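Local coordinates for hypothetical protein (Mus musculus, PDB 1VKB), which probably acts as a gamma-glutamylamine cyclotransferase, releasing 5-oxoproline from gamma-glutamylamine compounds, at residues R45-E50 against C74-I79; V55-H60 against P134-L139; I62-Y67 against P97-R102; T103-Q108 against C124-T129. All blocks are in the same frame, centred on the assembly; numbering follows the deposited sequence.

Interaction 1 of 4, residues R45-E50 against C74-I79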
loop_
_atom_site.group_PDB
_atom_site.type_symbol
_atom_site.label_atom_id
_atom_site.label_comp_id
_atom_site.label_asym_id
_atom_site.label_seq_id
_atom_site.Cartn_x
_atom_site.Cartn_y
_atom_site.Cartn_z
ATOM N N ARG A 45 -3.187 3.227 12.405
ATOM C CA ARG A 45 -4.093 3.059 11.266
ATOM C C ARG A 45 -4.453 4.422 10.746
ATOM O O ARG A 45 -4.555 5.395 11.530
ATOM C CB ARG A 45 -5.370 2.361 11.705
ATOM C CG ARG A 45 -5.210 0.905 12.110
ATOM C CD ARG A 45 -6.532 0.241 12.500
ATOM N NE ARG A 45 -7.178 0.905 13.650
ATOM C CZ ARG A 45 -8.251 1.718 13.601
ATOM N NH1 ARG A 45 -8.849 2.016 12.449
ATOM N NH2 ARG A 45 -8.730 2.246 14.728
ATOM N N GLY A 46 -4.703 4.498 9.439
ATOM C CA GLY A 46 -5.042 5.763 8.798
ATOM C C GLY A 46 -5.864 5.598 7.535
ATOM O O GLY A 46 -6.160 4.464 7.117
ATOM N N CYS A 47 -6.309 6.722 6.979
ATOM C CA CYS A 47 -6.952 6.746 5.645
ATOM C C CYS A 47 -6.358 7.896 4.875
ATOM O O CYS A 47 -6.008 8.930 5.457
ATOM C CB CYS A 47 -8.465 7.101 5.861
ATOM S SG CYS A 47 -9.620 6.518 4.603
ATOM N N THR A 48 -6.244 7.751 3.571
ATOM C CA THR A 48 -5.691 8.832 2.780
ATOM C C THR A 48 -6.594 10.032 2.912
ATOM O O THR A 48 -7.820 9.891 3.020
ATOM C CB THR A 48 -5.521 8.411 1.313
ATOM O OG1 THR A 48 -6.759 7.922 0.747
ATOM C CG2 THR A 48 -4.552 7.282 1.250
ATOM N N VAL A 49 -6.016 11.214 2.972
ATOM C CA VAL A 49 -6.831 12.438 3.000
ATOM C C VAL A 49 -7.505 12.661 1.656
ATOM O O VAL A 49 -8.702 12.941 1.596
ATOM C CB VAL A 49 -5.996 13.673 3.453
ATOM C CG1 VAL A 49 -6.738 14.956 3.196
ATOM C CG2 VAL A 49 -5.606 13.518 4.948
ATOM N N GLU A 50 -6.739 12.535 0.586
ATOM C CA GLU A 50 -7.271 12.546 -0.770
ATOM C C GLU A 50 -7.888 11.191 -1.113
ATOM O O GLU A 50 -7.500 10.163 -0.555
ATOM C CB GLU A 50 -6.173 12.903 -1.767
ATOM C CG GLU A 50 -6.663 12.976 -3.215
ATOM C CD GLU A 50 -7.771 14.003 -3.466
ATOM O OE1 GLU A 50 -8.993 13.710 -3.220
ATOM O OE2 GLU A 50 -7.397 15.105 -3.967
ATOM N N CYS A 74 -11.374 7.551 0.092
ATOM C CA CYS A 74 -10.234 7.598 0.967
ATOM C C CYS A 74 -9.951 6.133 1.282
ATOM O O CYS A 74 -10.896 5.342 1.489
ATOM C CB CYS A 74 -10.498 8.442 2.215
ATOM S SG CYS A 74 -11.112 7.601 3.677
ATOM N N VAL A 75 -8.695 5.747 1.202
ATOM C CA VAL A 75 -8.283 4.336 1.327
ATOM C C VAL A 75 -7.645 4.119 2.702
ATOM O O VAL A 75 -6.792 4.898 3.114
ATOM C CB VAL A 75 -7.345 3.949 0.196
ATOM C CG1 VAL A 75 -6.686 2.595 0.423
ATOM C CG2 VAL A 75 -8.129 3.903 -1.135
ATOM N N THR A 76 -8.070 3.070 3.405
ATOM C CA THR A 76 -7.586 2.783 4.751
ATOM C C THR A 76 -6.320 1.937 4.673
ATOM O O THR A 76 -6.072 1.213 3.690
ATOM C CB THR A 76 -8.678 2.037 5.615
ATOM O OG1 THR A 76 -8.984 0.766 5.041
ATOM C CG2 THR A 76 -9.987 2.768 5.616
ATOM N N GLY A 77 -5.526 1.995 5.730
ATOM C CA GLY A 77 -4.296 1.227 5.765
ATOM C C GLY A 77 -3.588 1.467 7.061
ATOM O O GLY A 77 -4.176 1.929 8.055
ATOM N N GLU A 78 -2.319 1.103 7.043
ATOM C CA GLU A 78 -1.519 1.099 8.241
ATOM C C GLU A 78 -0.295 1.980 8.043
ATOM O O GLU A 78 0.351 1.976 7.000
ATOM C CB GLU A 78 -1.101 -0.313 8.596
ATOM C CG GLU A 78 -2.290 -1.185 8.998
ATOM C CD GLU A 78 -1.934 -2.625 9.155
ATOM O OE1 GLU A 78 -0.831 -3.061 8.737
ATOM O OE2 GLU A 78 -2.791 -3.316 9.685
ATOM N N ILE A 79 0.034 2.692 9.103
ATOM C CA ILE A 79 1.243 3.536 9.157
ATOM C C ILE A 79 2.380 2.818 9.858
ATOM O O ILE A 79 2.215 2.320 10.980
ATOM C CB ILE A 79 0.929 4.847 9.856
ATOM C CG1 ILE A 79 -0.273 5.554 9.184
ATOM C CG2 ILE A 79 2.153 5.735 9.899
ATOM C CD1 ILE A 79 -0.836 6.683 10.017
#
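C47 and C74 are joined by a disulfide at the end of an antiparallel strand pair, 40-48 beside 76-82, in the curled sheet of the gamma-glutamyl cyclotransferase-like fold. The bond from C47 SG to C74 SG is 2.1 Å long, and its chi3 of 88° is the near-perpendicular twist a relaxed disulfide prefers. Both cysteines were modelled in two conformers, so finer detail is uncertain. On the same face as C47, the methyl CG2 of T76 rests 3.9 Å from C47 SG.

On one side of the C47-T76 pair, two glycines form the hydrogen-bonded pair: G46 N meets G77 O at 3.0 Å, and G77 N meets G46 O at 2.9 Å. On the other side T48 N bonds to V75 O, also at 2.9 Å. Where the ladder ends, the T48 side chain takes over. Its OG1 is held between the backbone N and the carbonyl carbon (chi1 55°), which lets it accept V75 N at 2.9 Å, almost straight at 174°. The same hydroxyl donates to E50 O at 2.7 Å, nearly in line with that carbonyl. Threonine suits the place because one buried hydroxyl serves as acceptor across the contact and donor along its own chain.

In the second shell, the backbone of C47 bonds to that of Q108, while E78 OE1 is engaged by Y80 OH and R24 N. I79 packs among F17, V107 and C124. Since G46 has no side chain, I79 CD1 can fold in to 4.5 Å from G46 CA.

Interaction 2 of 4, residues V55-H60 against P134-L139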
loop_
_atom_site.group_PDB
_atom_site.type_symbol
_atom_site.label_atom_id
_atom_site.label_comp_id
_atom_site.label_asym_id
_atom_site.label_seq_id
_atom_site.Cartn_x
_atom_site.Cartn_y
_atom_site.Cartn_z
ATOM N N VAL A 55 -7.926 -0.780 -6.673
ATOM C CA VAL A 55 -8.460 -1.866 -7.468
ATOM C C VAL A 55 -7.638 -3.135 -7.227
ATOM O O VAL A 55 -6.458 -3.086 -6.949
ATOM C CB VAL A 55 -8.480 -1.538 -8.998
ATOM C CG1 VAL A 55 -9.394 -0.355 -9.320
ATOM C CG2 VAL A 55 -7.085 -1.255 -9.557
ATOM N N ILE A 56 -8.306 -4.268 -7.382
ATOM C CA ILE A 56 -7.676 -5.574 -7.316
ATOM C C ILE A 56 -7.648 -6.089 -8.731
ATOM O O ILE A 56 -8.706 -6.356 -9.346
ATOM C CB ILE A 56 -8.468 -6.500 -6.385
ATOM C CG1 ILE A 56 -8.475 -5.967 -4.947
ATOM C CG2 ILE A 56 -7.822 -7.860 -6.380
ATOM C CD1 ILE A 56 -9.426 -6.714 -4.033
ATOM N N ALA A 57 -6.450 -6.191 -9.283
ATOM C CA ALA A 57 -6.344 -6.292 -10.727
ATOM C C ALA A 57 -5.166 -7.118 -11.198
ATOM O O ALA A 57 -4.150 -7.268 -10.510
ATOM C CB ALA A 57 -6.281 -4.890 -11.331
ATOM N N GLY A 58 -5.291 -7.617 -12.412
ATOM C CA GLY A 58 -4.242 -8.410 -13.021
ATOM C C GLY A 58 -4.322 -9.871 -12.615
ATOM O O GLY A 58 -5.119 -10.260 -11.771
ATOM N N GLU A 59 -3.460 -10.686 -13.233
ATOM C CA GLU A 59 -3.526 -12.109 -13.035
ATOM C C GLU A 59 -3.198 -12.557 -11.628
ATOM O O GLU A 59 -3.591 -13.661 -11.209
ATOM C CB GLU A 59 -2.589 -12.821 -14.027
ATOM C CG GLU A 59 -2.984 -12.546 -15.468
ATOM C CD GLU A 59 -3.553 -13.741 -16.197
ATOM O OE1 GLU A 59 -4.154 -14.643 -15.563
ATOM O OE2 GLU A 59 -3.390 -13.765 -17.434
ATOM N N HIS A 60 -2.497 -11.734 -10.869
ATOM C CA HIS A 60 -2.147 -12.059 -9.487
ATOM C C HIS A 60 -3.103 -11.500 -8.453
ATOM O O HIS A 60 -2.897 -11.707 -7.254
ATOM C CB HIS A 60 -0.745 -11.542 -9.187
ATOM C CG HIS A 60 0.265 -12.126 -10.101
ATOM N ND1 HIS A 60 0.589 -13.457 -10.048
ATOM C CD2 HIS A 60 0.901 -11.617 -11.181
ATOM C CE1 HIS A 60 1.432 -13.742 -11.028
ATOM N NE2 HIS A 60 1.641 -12.636 -11.728
ATOM N N PRO A 134 -5.230 0.302 -18.627
ATOM C CA PRO A 134 -6.328 1.280 -18.717
ATOM C C PRO A 134 -7.697 0.714 -18.352
ATOM O O PRO A 134 -8.524 1.421 -17.754
ATOM C CB PRO A 134 -6.261 1.742 -20.178
ATOM C CG PRO A 134 -5.454 0.667 -20.882
ATOM C CD PRO A 134 -4.504 0.160 -19.903
ATOM N N GLU A 135 -7.946 -0.552 -18.687
ATOM C CA GLU A 135 -9.249 -1.160 -18.385
ATOM C C GLU A 135 -9.493 -1.369 -16.879
ATOM O O GLU A 135 -10.614 -1.564 -16.440
ATOM C CB GLU A 135 -9.428 -2.445 -19.190
ATOM C CG GLU A 135 -8.537 -3.598 -18.772
ATOM C CD GLU A 135 -7.205 -3.657 -19.468
ATOM O OE1 GLU A 135 -6.730 -2.655 -20.044
ATOM O OE2 GLU A 135 -6.599 -4.741 -19.414
ATOM N N TRP A 136 -8.443 -1.273 -16.065
ATOM C CA TRP A 136 -8.599 -1.384 -14.618
ATOM C C TRP A 136 -9.398 -0.248 -14.032
ATOM O O TRP A 136 -9.885 -0.351 -12.907
ATOM C CB TRP A 136 -7.274 -1.472 -13.926
ATOM C CG TRP A 136 -6.428 -2.706 -14.293
ATOM C CD1 TRP A 136 -6.788 -3.775 -15.036
ATOM C CD2 TRP A 136 -5.112 -2.985 -13.809
ATOM N NE1 TRP A 136 -5.753 -4.676 -15.114
ATOM C CE2 TRP A 136 -4.708 -4.210 -14.365
ATOM C CE3 TRP A 136 -4.231 -2.318 -12.935
ATOM C CZ2 TRP A 136 -3.475 -4.790 -14.075
ATOM C CZ3 TRP A 136 -2.975 -2.886 -12.693
ATOM C CH2 TRP A 136 -2.617 -4.074 -13.260
ATOM N N LEU A 137 -9.558 0.834 -14.795
ATOM C CA LEU A 137 -10.407 1.938 -14.351
ATOM C C LEU A 137 -11.841 1.526 -14.195
ATOM O O LEU A 137 -12.597 2.229 -13.534
ATOM C CB LEU A 137 -10.326 3.132 -15.309
ATOM C CG LEU A 137 -8.957 3.791 -15.384
ATOM C CD1 LEU A 137 -8.876 4.793 -16.534
ATOM C CD2 LEU A 137 -8.583 4.476 -14.078
ATOM N N PHE A 138 -12.242 0.432 -14.845
ATOM C CA PHE A 138 -13.625 -0.067 -14.753
ATOM C C PHE A 138 -13.852 -1.133 -13.696
ATOM O O PHE A 138 -14.943 -1.702 -13.633
ATOM C CB PHE A 138 -14.067 -0.584 -16.099
ATOM C CG PHE A 138 -13.972 0.473 -17.141
ATOM C CD1 PHE A 138 -14.690 1.627 -17.006
ATOM C CD2 PHE A 138 -13.044 0.369 -18.155
ATOM C CE1 PHE A 138 -14.589 2.654 -17.950
ATOM C CE2 PHE A 138 -12.912 1.375 -19.082
ATOM C CZ PHE A 138 -13.685 2.529 -18.976
ATOM N N LEU A 139 -12.843 -1.384 -12.874
ATOM C CA LEU A 139 -12.961 -2.382 -11.805
ATOM C C LEU A 139 -13.522 -1.693 -10.554
ATOM O O LEU A 139 -13.529 -0.457 -10.466
ATOM C CB LEU A 139 -11.609 -2.996 -11.484
ATOM C CG LEU A 139 -11.038 -3.893 -12.561
ATOM C CD1 LEU A 139 -9.601 -4.231 -12.206
ATOM C CD2 LEU A 139 -11.873 -5.162 -12.693
#
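V55 and A57, on a short strand, face W136 on the 3-10 segment 134-138 and L139 just after it, with CA atoms 6.3 Å apart for V55 and L139 and 6.7 Å for A57 and W136. The motif is a 3-10 turn packed on a strand at the margin of the cyclotransferase-like fold. Its i to i+3 bonds run from L137 N to P134 O, from F138 N to E135 O and from L139 N to W136 O, and they bring the side chains of W136 and L139 round to the same partner strand.

The main contact is a CH-pi interaction. W136 CG lies opposite the carbonyl carbon (chi1 -62°), from where the indole reaches A57. A57 CB sits 3.5 Å from the centroid of the W136 five-membered ring, 16° off its normal, and a small methyl suits so close an approach to the indole face. G58 N lies obliquely to the same indole, 3.7 Å from W136 CZ2. The positive phi of G58 fits a residue without a side chain, and the chain turns away there. W136 also meets the ring of W64, with their planes inclined at about 40°.

Beside the indole, V55 and L139 cross nearly at right angles, with V55 CG1 4.1 Å from L139 CB. The same valine methyl reaches W136 O at 3.6 Å. L139 extends onward along the strand: its CD1 lies 3.7 Å from I56 O and only 3.5 Å from A57 CB, a snug carbon pair.

Interaction 3 of 4, residues I62-Y67 against P97-R102; sequences IPWLLY and PSMYQR
Y100 reaches from the loop leading into strand 101-109 to the buried strand 62-66, and with W64, I62 and M99 it forms an aromatic and apolar cluster inside the cyclotransferase-like fold. One hydrogen bond links the segments: Y100 OH donates to P63 O at 2.7 Å. The oxygen lies in the plane of the tyrosine ring, at its edge, whereas the hydroxyl is tilted from the carbonyl plane. A tyrosine suits this place because it joins a long apolar ring to a donor at the far end. Q101, the first residue of the strand, ties back to the loop, its NE2 bonding to P97 O at 2.8 Å and 177°, and Q101 OE1 receives A130 N.

The aromatic contact is a slid one. The W64 six-membered ring and the Y100 ring are inclined by 20° with centroids 4.8 Å apart, so they barely overlap, and the closest atoms are W64 CE3 and Y100 CZ at 3.4 Å. Y100 OH consequently lies over the rim of the indole face. A bond from W64 NE1 to A57 O helps to hold the indole.

Apolar packing completes the cluster. M99 was modelled in two conformers; in the one described its CG points away from the backbone N (chi1 172°) and the extended chain runs along the indole edge, with CG 3.5 Å from W64 CZ3. Flexible methionine fits such a rim. A formic acid molecule, probably from crystallisation, lies near the I62 side chain. I62 and M99 meet tip to tip, CD1 of the isoleucine 3.7 Å from CE of the methionine.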
loop_
_atom_site.group_PDB
_atom_site.type_symbol
_atom_site.label_atom_id
_atom_site.label_comp_id
_atom_site.label_asym_id
_atom_site.label_seq_id
_atom_site.Cartn_x
_atom_site.Cartn_y
_atom_site.Cartn_z
ATOM N N ILE A 62 -3.491 -8.438 -7.519
ATOM C CA ILE A 62 -2.719 -7.464 -6.730
ATOM C C ILE A 62 -3.570 -6.221 -6.463
ATOM O O ILE A 62 -4.329 -5.778 -7.335
ATOM C CB ILE A 62 -1.452 -7.111 -7.507
ATOM C CG1 ILE A 62 -0.466 -8.280 -7.335
ATOM C CG2 ILE A 62 -0.799 -5.890 -6.960
ATOM C CD1 ILE A 62 0.700 -8.211 -8.323
ATOM N N PRO A 63 -3.477 -5.666 -5.271
ATOM C CA PRO A 63 -4.083 -4.382 -5.034
ATOM C C PRO A 63 -3.223 -3.224 -5.531
ATOM O O PRO A 63 -2.004 -3.161 -5.275
ATOM C CB PRO A 63 -4.201 -4.329 -3.520
ATOM C CG PRO A 63 -2.973 -5.073 -3.019
ATOM C CD PRO A 63 -2.846 -6.202 -4.050
ATOM N N TRP A 64 -3.876 -2.286 -6.198
ATOM C CA TRP A 64 -3.207 -1.121 -6.766
ATOM C C TRP A 64 -3.945 0.131 -6.416
ATOM O O TRP A 64 -5.129 0.268 -6.753
ATOM C CB TRP A 64 -3.147 -1.213 -8.294
ATOM C CG TRP A 64 -2.721 -2.545 -8.883
ATOM C CD1 TRP A 64 -3.500 -3.618 -9.122
ATOM C CD2 TRP A 64 -1.410 -2.875 -9.413
ATOM N NE1 TRP A 64 -2.767 -4.619 -9.740
ATOM C CE2 TRP A 64 -1.483 -4.181 -9.921
ATOM C CE3 TRP A 64 -0.192 -2.208 -9.477
ATOM C CZ2 TRP A 64 -0.375 -4.830 -10.485
ATOM C CZ3 TRP A 64 0.901 -2.855 -10.040
ATOM C CH2 TRP A 64 0.791 -4.144 -10.536
ATOM N N LEU A 65 -3.238 1.079 -5.800
ATOM C CA LEU A 65 -3.771 2.402 -5.551
ATOM C C LEU A 65 -3.406 3.283 -6.755
ATOM O O LEU A 65 -2.217 3.636 -6.974
ATOM C CB LEU A 65 -3.218 2.976 -4.240
ATOM C CG LEU A 65 -3.965 4.187 -3.683
ATOM C CD1 LEU A 65 -5.388 3.777 -3.285
ATOM C CD2 LEU A 65 -3.231 4.720 -2.470
ATOM N N LEU A 66 -4.421 3.557 -7.586
ATOM C CA LEU A 66 -4.209 4.247 -8.848
ATOM C C LEU A 66 -4.014 5.724 -8.566
ATOM O O LEU A 66 -4.763 6.314 -7.796
ATOM C CB LEU A 66 -5.340 4.018 -9.818
ATOM C CG LEU A 66 -5.829 2.615 -10.027
ATOM C CD1 LEU A 66 -6.914 2.583 -11.101
ATOM C CD2 LEU A 66 -4.653 1.717 -10.355
ATOM N N TYR A 67 -3.036 6.334 -9.226
ATOM C CA TYR A 67 -2.729 7.735 -8.959
ATOM C C TYR A 67 -3.681 8.636 -9.760
ATOM O O TYR A 67 -3.318 9.201 -10.794
ATOM C CB TYR A 67 -1.257 8.073 -9.206
ATOM C CG TYR A 67 -0.975 9.418 -8.602
ATOM C CD1 TYR A 67 -0.868 9.570 -7.227
ATOM C CD2 TYR A 67 -0.993 10.565 -9.392
ATOM C CE1 TYR A 67 -0.702 10.818 -6.653
ATOM C CE2 TYR A 67 -0.830 11.829 -8.825
ATOM C CZ TYR A 67 -0.695 11.948 -7.459
ATOM O OH TYR A 67 -0.513 13.208 -6.893
ATOM N N PRO A 97 10.568 2.002 -10.485
ATOM C CA PRO A 97 9.389 2.824 -10.691
ATOM C C PRO A 97 8.469 2.276 -11.787
ATOM O O PRO A 97 7.548 2.979 -12.225
ATOM C CB PRO A 97 10.021 4.138 -11.134
ATOM C CG PRO A 97 11.175 3.706 -11.940
ATOM C CD PRO A 97 11.682 2.402 -11.370
ATOM N N SER A 98 8.694 1.051 -12.267
ATOM C CA SER A 98 7.866 0.581 -13.365
ATOM C C SER A 98 6.471 0.144 -12.944
ATOM O O SER A 98 5.528 0.514 -13.581
ATOM C CB SER A 98 8.547 -0.465 -14.241
ATOM O OG SER A 98 8.913 -1.592 -13.513
ATOM N N MET A 99 6.373 -0.640 -11.882
ATOM C CA MET A 99 5.113 -1.280 -11.493
ATOM C C MET A 99 4.337 -0.337 -10.560
ATOM O O MET A 99 3.113 -0.135 -10.727
ATOM C CB MET A 99 5.478 -2.600 -10.754
ATOM C CG MET A 99 4.386 -3.439 -10.046
ATOM S SD MET A 99 4.971 -4.897 -9.056
ATOM C CE MET A 99 3.488 -5.883 -8.884
ATOM N N TYR A 100 5.062 0.205 -9.576
ATOM C CA TYR A 100 4.578 1.243 -8.705
ATOM C C TYR A 100 5.577 2.381 -8.702
ATOM O O TYR A 100 6.700 2.226 -9.159
ATOM C CB TYR A 100 4.453 0.711 -7.276
ATOM C CG TYR A 100 3.361 -0.315 -7.010
ATOM C CD1 TYR A 100 3.621 -1.652 -7.128
ATOM C CD2 TYR A 100 2.118 0.063 -6.582
ATOM C CE1 TYR A 100 2.675 -2.594 -6.842
ATOM C CE2 TYR A 100 1.154 -0.878 -6.310
ATOM C CZ TYR A 100 1.446 -2.215 -6.441
ATOM O OH TYR A 100 0.551 -3.238 -6.151
ATOM N N GLN A 101 5.113 3.544 -8.262
ATOM C CA GLN A 101 5.977 4.681 -8.033
ATOM C C GLN A 101 5.702 5.103 -6.586
ATOM O O GLN A 101 4.543 5.195 -6.150
ATOM C CB GLN A 101 5.658 5.790 -9.018
ATOM C CG GLN A 101 5.781 5.427 -10.472
ATOM C CD GLN A 101 4.601 4.668 -11.011
ATOM O OE1 GLN A 101 3.441 5.028 -10.772
ATOM N NE2 GLN A 101 4.890 3.588 -11.740
ATOM N N ARG A 102 6.769 5.344 -5.827
ATOM C CA ARG A 102 6.591 5.755 -4.469
ATOM C C ARG A 102 6.239 7.233 -4.429
ATOM O O ARG A 102 6.989 8.080 -4.968
ATOM C CB ARG A 102 7.880 5.507 -3.694
ATOM C CG ARG A 102 7.789 5.954 -2.214
ATOM C CD ARG A 102 8.726 5.218 -1.261
ATOM N NE ARG A 102 10.121 5.042 -1.702
ATOM C CZ ARG A 102 11.093 5.983 -1.598
ATOM N NH1 ARG A 102 10.843 7.223 -1.222
ATOM N NH2 ARG A 102 12.311 5.704 -1.969
#

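Interaction 4 of 4, residues T103-Q108 against C124-T129; sequences TALQVQ and CFVYTT
The F125 ring stands beside A104, its CD1 4.2 Å from A104 CB, with A104 approaching obliquely and T103 O near the ring plane at an edge. R102 makes a cation-pi contact with the same ring. The small alanine suits this non-hydrogen-bonded pair, where its neighbour is a bulky phenylalanine.

Two hydrogen-bonded pairs flank it in an antiparallel ladder. T103 and V126 exchange two bonds, each 2.8 Å, from T103 N to V126 O and from V126 N to T103 O. L105 N reaches C124 O at 2.8 Å, nearly straight (171°), and C124 N returns to L105 O at 2.9 Å.

On the opposite face, L105 CD1 meets V126 CG2 at 3.8 Å, and V107 CG2 lies 3.9 Å from C124 SG. Toward the start of strand 101-109, T103 OG1 and T128 OG1 share a hydrogen bond of 2.9 Å; T128 OG1, set between its backbone N and carbonyl carbon (chi1 61°), also bonds to Q101 O.

The N-to-C directions of the segments make 119°, a strong twist from straight antiparallel. F17 of strand 14-18 packs on V107, C124 and V126, L65 of strand 62-66 also touches V126, and helix 84-93 touches F125 through L87.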
loop_
_atom_site.group_PDB
_atom_site.type_symbol
_atom_site.label_atom_id
_atom_site.label_comp_id
_atom_site.label_asym_id
_atom_site.label_seq_id
_atom_site.Cartn_x
_atom_site.Cartn_y
_atom_site.Cartn_z
ATOM N N THR A 103 5.148 7.553 -3.742
ATOM C CA THR A 103 4.575 8.898 -3.725
ATOM C C THR A 103 4.268 9.330 -2.294
ATOM O O THR A 103 3.789 8.540 -1.516
ATOM C CB THR A 103 3.270 8.856 -4.573
ATOM O OG1 THR A 103 3.597 8.481 -5.930
ATOM C CG2 THR A 103 2.731 10.205 -4.707
ATOM N N ALA A 104 4.541 10.588 -1.930
ATOM C CA ALA A 104 4.341 11.030 -0.533
ATOM C C ALA A 104 2.901 11.548 -0.472
ATOM O O ALA A 104 2.538 12.349 -1.318
ATOM C CB ALA A 104 5.285 12.124 -0.218
ATOM N N LEU A 105 2.074 11.056 0.450
ATOM C CA LEU A 105 0.694 11.493 0.575
ATOM C C LEU A 105 0.355 11.817 2.032
ATOM O O LEU A 105 0.950 11.275 2.952
ATOM C CB LEU A 105 -0.268 10.381 0.106
ATOM C CG LEU A 105 -0.241 9.826 -1.313
ATOM C CD1 LEU A 105 -1.305 8.698 -1.426
ATOM C CD2 LEU A 105 -0.503 10.961 -2.320
ATOM N N GLN A 106 -0.634 12.677 2.225
ATOM C CA GLN A 106 -1.140 12.986 3.558
ATOM C C GLN A 106 -2.120 11.904 3.971
ATOM O O GLN A 106 -3.059 11.593 3.233
ATOM C CB GLN A 106 -1.859 14.324 3.575
ATOM C CG GLN A 106 -2.259 14.785 4.924
ATOM C CD GLN A 106 -3.021 16.115 4.859
ATOM O OE1 GLN A 106 -3.346 16.602 3.766
ATOM N NE2 GLN A 106 -3.320 16.688 6.017
ATOM N N VAL A 107 -1.930 11.409 5.200
ATOM C CA VAL A 107 -2.735 10.321 5.782
ATOM C C VAL A 107 -3.369 10.806 7.081
ATOM O O VAL A 107 -2.711 11.325 7.976
ATOM C CB VAL A 107 -1.890 9.052 6.016
ATOM C CG1 VAL A 107 -2.663 7.990 6.770
ATOM C CG2 VAL A 107 -1.317 8.507 4.683
ATOM N N GLN A 108 -4.681 10.753 7.118
ATOM C CA GLN A 108 -5.422 11.042 8.324
ATOM C C GLN A 108 -5.199 9.874 9.327
ATOM O O GLN A 108 -5.376 8.672 8.992
ATOM C CB GLN A 108 -6.900 11.205 7.986
ATOM C CG GLN A 108 -7.771 11.452 9.220
ATOM C CD GLN A 108 -9.261 11.399 8.928
ATOM O OE1 GLN A 108 -9.701 10.877 7.895
ATOM N NE2 GLN A 108 -10.045 11.938 9.854
ATOM N N CYS A 124 3.194 10.326 4.537
ATOM C CA CYS A 124 3.720 8.986 4.419
ATOM C C CYS A 124 4.026 8.705 2.955
ATOM O O CYS A 124 3.293 9.154 2.088
ATOM C CB CYS A 124 2.658 7.970 4.804
ATOM S SG CYS A 124 2.100 8.036 6.517
ATOM N N PHE A 125 5.075 7.957 2.701
ATOM C CA PHE A 125 5.265 7.373 1.407
ATOM C C PHE A 125 4.191 6.261 1.186
ATOM O O PHE A 125 3.907 5.424 2.064
ATOM C CB PHE A 125 6.642 6.753 1.250
ATOM C CG PHE A 125 7.766 7.757 1.166
ATOM C CD1 PHE A 125 7.749 8.799 0.253
ATOM C CD2 PHE A 125 8.855 7.653 2.037
ATOM C CE1 PHE A 125 8.792 9.742 0.231
ATOM C CE2 PHE A 125 9.889 8.595 1.974
ATOM C CZ PHE A 125 9.841 9.616 1.085
ATOM N N VAL A 126 3.694 6.210 -0.037
ATOM C CA VAL A 126 2.692 5.208 -0.437
ATOM C C VAL A 126 3.083 4.717 -1.822
ATOM O O VAL A 126 3.572 5.522 -2.634
ATOM C CB VAL A 126 1.279 5.848 -0.524
ATOM C CG1 VAL A 126 0.229 4.777 -0.859
ATOM C CG2 VAL A 126 0.908 6.512 0.791
ATOM N N TYR A 127 2.937 3.417 -2.069
ATOM C CA TYR A 127 3.186 2.846 -3.406
ATOM C C TYR A 127 1.914 3.029 -4.261
ATOM O O TYR A 127 0.924 2.345 -4.040
ATOM C CB TYR A 127 3.640 1.378 -3.287
ATOM C CG TYR A 127 5.004 1.331 -2.639
ATOM C CD1 TYR A 127 6.143 1.703 -3.370
ATOM C CD2 TYR A 127 5.163 0.993 -1.293
ATOM C CE1 TYR A 127 7.395 1.723 -2.780
ATOM C CE2 TYR A 127 6.442 1.063 -0.666
ATOM C CZ TYR A 127 7.531 1.391 -1.427
ATOM O OH TYR A 127 8.773 1.443 -0.855
ATOM N N THR A 128 1.921 4.042 -5.144
ATOM C CA THR A 128 0.794 4.312 -6.068
ATOM C C THR A 128 1.193 3.841 -7.451
ATOM O O THR A 128 2.324 3.465 -7.665
ATOM C CB THR A 128 0.447 5.792 -6.087
ATOM O OG1 THR A 128 1.585 6.546 -6.535
ATOM C CG2 THR A 128 0.184 6.277 -4.696
ATOM N N THR A 129 0.273 3.850 -8.404
ATOM C CA THR A 129 0.661 3.571 -9.767
ATOM C C THR A 129 -0.050 4.419 -10.800
ATOM O O THR A 129 -1.258 4.643 -10.701
ATOM C CB THR A 129 0.574 2.109 -10.102
ATOM O OG1 THR A 129 1.042 1.945 -11.442
ATOM C CG2 THR A 129 -0.846 1.602 -10.124
#

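All four interactions belong to one curled mixed sheet or its margin. Interactions 1 and 4 are neighbours, their centres about 9 Å apart, because strand 40-48 pairs with strand 101-109 as well as with 76-82. Interactions 3 and 4 share strand 101-109, with centres about 11 Å apart. Interaction 2 is the outlying one, about 21 Å from interaction 1 between centres but 12 Å from interaction 3, which it meets through the paired strands 54-57 and 62-66. Along the chain, interaction 1 closes before interaction 4 opens, and its segments alternate with those of interactions 2 and 3; interactions 3 and 4 nest within the loop closed by interaction 2, tying distant sequence into one compact domain.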